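Uric acid degradation bifunctional protein TTL (Arabidopsis thaliana, PDB 2Q37) carries out the last two steps of urate breakdown, hydrolysing 5-hydroxyisourate to OHCU and decarboxylating OHCU stereoselectively to (S)-allantoin, the latter in the N-terminal domain described here. Local coordinates at residues 60-63 against 64-68. Residues are numbered along the deposited sequence; the frame is centred on the assembly and turned at random.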
loop_
_atom_site.group_PDB
_atom_site.type_symbol
_atom_site.label_atom_id
_atom_site.label_comp_id
_atom_site.label_asym_id
_atom_site.label_seq_id
_atom_site.Cartn_x
_atom_site.Cartn_y
_atom_site.Cartn_z
ATOM N N ASP A 60 1.997 17.815 -1.105
ATOM C CA ASP A 60 3.022 17.255 -1.973
ATOM C C ASP A 60 3.830 16.197 -1.244
ATOM O O ASP A 60 4.146 15.148 -1.808
ATOM C CB ASP A 60 3.946 18.345 -2.521
ATOM C CG ASP A 60 4.831 17.838 -3.655
ATOM O OD1 ASP A 60 4.341 17.799 -4.815
ATOM O OD2 ASP A 60 6.002 17.457 -3.390
ATOM N N ILE A 61 4.161 16.461 0.009
ATOM C CA ILE A 61 4.908 15.493 0.783
ATOM C C ILE A 61 4.059 14.225 0.980
ATOM O O ILE A 61 4.537 13.098 0.805
ATOM C CB ILE A 61 5.269 16.071 2.147
ATOM C CG1 ILE A 61 6.288 17.192 1.965
ATOM C CG2 ILE A 61 5.789 14.969 3.074
ATOM C CD1 ILE A 61 6.603 17.950 3.251
ATOM N N TRP A 62 2.794 14.421 1.320
ATOM C CA TRP A 62 1.889 13.313 1.569
ATOM C C TRP A 62 1.647 12.444 0.336
ATOM O O TRP A 62 1.727 11.219 0.410
ATOM C CB TRP A 62 0.559 13.853 2.109
ATOM C CG TRP A 62 -0.461 12.810 2.340
ATOM C CD1 TRP A 62 -1.569 12.567 1.577
ATOM C CD2 TRP A 62 -0.459 11.825 3.377
ATOM N NE1 TRP A 62 -2.252 11.487 2.077
ATOM C CE2 TRP A 62 -1.592 11.011 3.180
ATOM C CE3 TRP A 62 0.393 11.552 4.454
ATOM C CZ2 TRP A 62 -1.901 9.934 4.021
ATOM C CZ3 TRP A 62 0.089 10.486 5.297
ATOM C CH2 TRP A 62 -1.052 9.686 5.073
ATOM N N PHE A 63 1.370 13.082 -0.794
ATOM C CA PHE A 63 1.109 12.365 -2.034
ATOM C C PHE A 63 2.337 11.925 -2.845
ATOM O O PHE A 63 2.236 11.005 -3.651
ATOM C CB PHE A 63 0.190 13.192 -2.935
ATOM C CG PHE A 63 -1.226 13.255 -2.457
ATOM C CD1 PHE A 63 -1.986 12.095 -2.345
ATOM C CD2 PHE A 63 -1.803 14.480 -2.094
ATOM C CE1 PHE A 63 -3.304 12.145 -1.875
ATOM C CE2 PHE A 63 -3.120 14.548 -1.620
ATOM C CZ PHE A 63 -3.876 13.377 -1.508
ATOM N N ASN A 64 3.489 12.553 -2.642
ATOM C CA ASN A 64 4.648 12.164 -3.432
ATOM C C ASN A 64 5.925 11.806 -2.677
ATOM O O ASN A 64 6.884 11.341 -3.293
ATOM C CB ASN A 64 4.975 13.264 -4.440
ATOM C CG ASN A 64 3.752 13.787 -5.145
ATOM O OD1 ASN A 64 2.985 13.026 -5.726
ATOM N ND2 ASN A 64 3.561 15.095 -5.100
ATOM N N GLN A 65 5.963 12.003 -1.360
ATOM C CA GLN A 65 7.187 11.689 -0.621
ATOM C C GLN A 65 7.103 10.561 0.398
ATOM O O GLN A 65 8.007 9.731 0.491
ATOM C CB GLN A 65 7.734 12.946 0.058
ATOM C CG GLN A 65 8.159 14.020 -0.916
ATOM C CD GLN A 65 8.886 13.447 -2.130
ATOM O OE1 GLN A 65 9.887 12.723 -2.002
ATOM N NE2 GLN A 65 8.380 13.769 -3.319
ATOM N N VAL A 66 6.036 10.523 1.175
ATOM C CA VAL A 66 5.910 9.468 2.148
ATOM C C VAL A 66 5.485 8.187 1.416
ATOM O O VAL A 66 4.744 8.246 0.428
ATOM C CB VAL A 66 4.887 9.866 3.220
ATOM C CG1 VAL A 66 5.382 11.136 3.948
ATOM C CG2 VAL A 66 3.522 10.112 2.570
ATOM N N ASN A 67 5.965 7.033 1.872
ATOM C CA ASN A 67 5.601 5.787 1.204
ATOM C C ASN A 67 4.324 5.154 1.768
ATOM O O ASN A 67 3.767 5.621 2.758
ATOM C CB ASN A 67 6.765 4.780 1.244
ATOM C CG ASN A 67 7.168 4.383 2.655
ATOM O OD1 ASN A 67 6.328 3.995 3.491
ATOM N ND2 ASN A 67 8.474 4.458 2.925
ATOM N N VAL A 68 3.858 4.099 1.112
ATOM C CA VAL A 68 2.636 3.411 1.511
ATOM C C VAL A 68 2.659 2.997 2.971
ATOM O O VAL A 68 1.635 2.999 3.653
ATOM C CB VAL A 68 2.411 2.192 0.609
ATOM C CG1 VAL A 68 1.307 1.315 1.157
ATOM C CG2 VAL A 68 2.062 2.688 -0.811
#
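Asp60 and Asn64 meet one turn apart near the C-terminal end of helix 51-64, in the all-helical OHCU decarboxylase domain. Their side chains cross at about a right angle, with the carboxylate and amide planes 66° apart. Asn64 ND2 gives Asp60 OD1 a weak hydrogen bond of 2.8 Å, bent to 125° at the hydrogen. Asp60 CG lies anti to the backbone N (chi1 -168°), beside the carbonyl carbon, and this brings OD1 to the Asn64 amide. Asn64 N also hydrogen-bonds to Asp60 O at 2.8 Å. With an alanine in place of Asn64, Asp60 OD1 is likely to lose its weakly bound amide partner. Arg154 of the second subunit packs on Asn64, and its NE hydrogen-bonds to Phe63 O.

The chain then leads to helix 68-76, with Asn67 at its N-cap. Val66 CG1 meets Ile61 CG2 at 4.0 Å. Val66 CG2 sits against Trp62 O, at 3.0 Å. The same methyl, Val66 CG2, comes obliquely to the Trp62 ring, 3.9 Å from Trp62 CE3. The indole also stacks with Trp71, and its NE1 hydrogen-bonds to Ala163 O of helix 155-178. Ile61 O accepts two hydrogen bonds. Gln65 N sits above the plane of the Ile61 carbonyl, whereas Val66 N, 3.0 Å from Ile61 O, lies nearly in line with the Ile61 C=O bond.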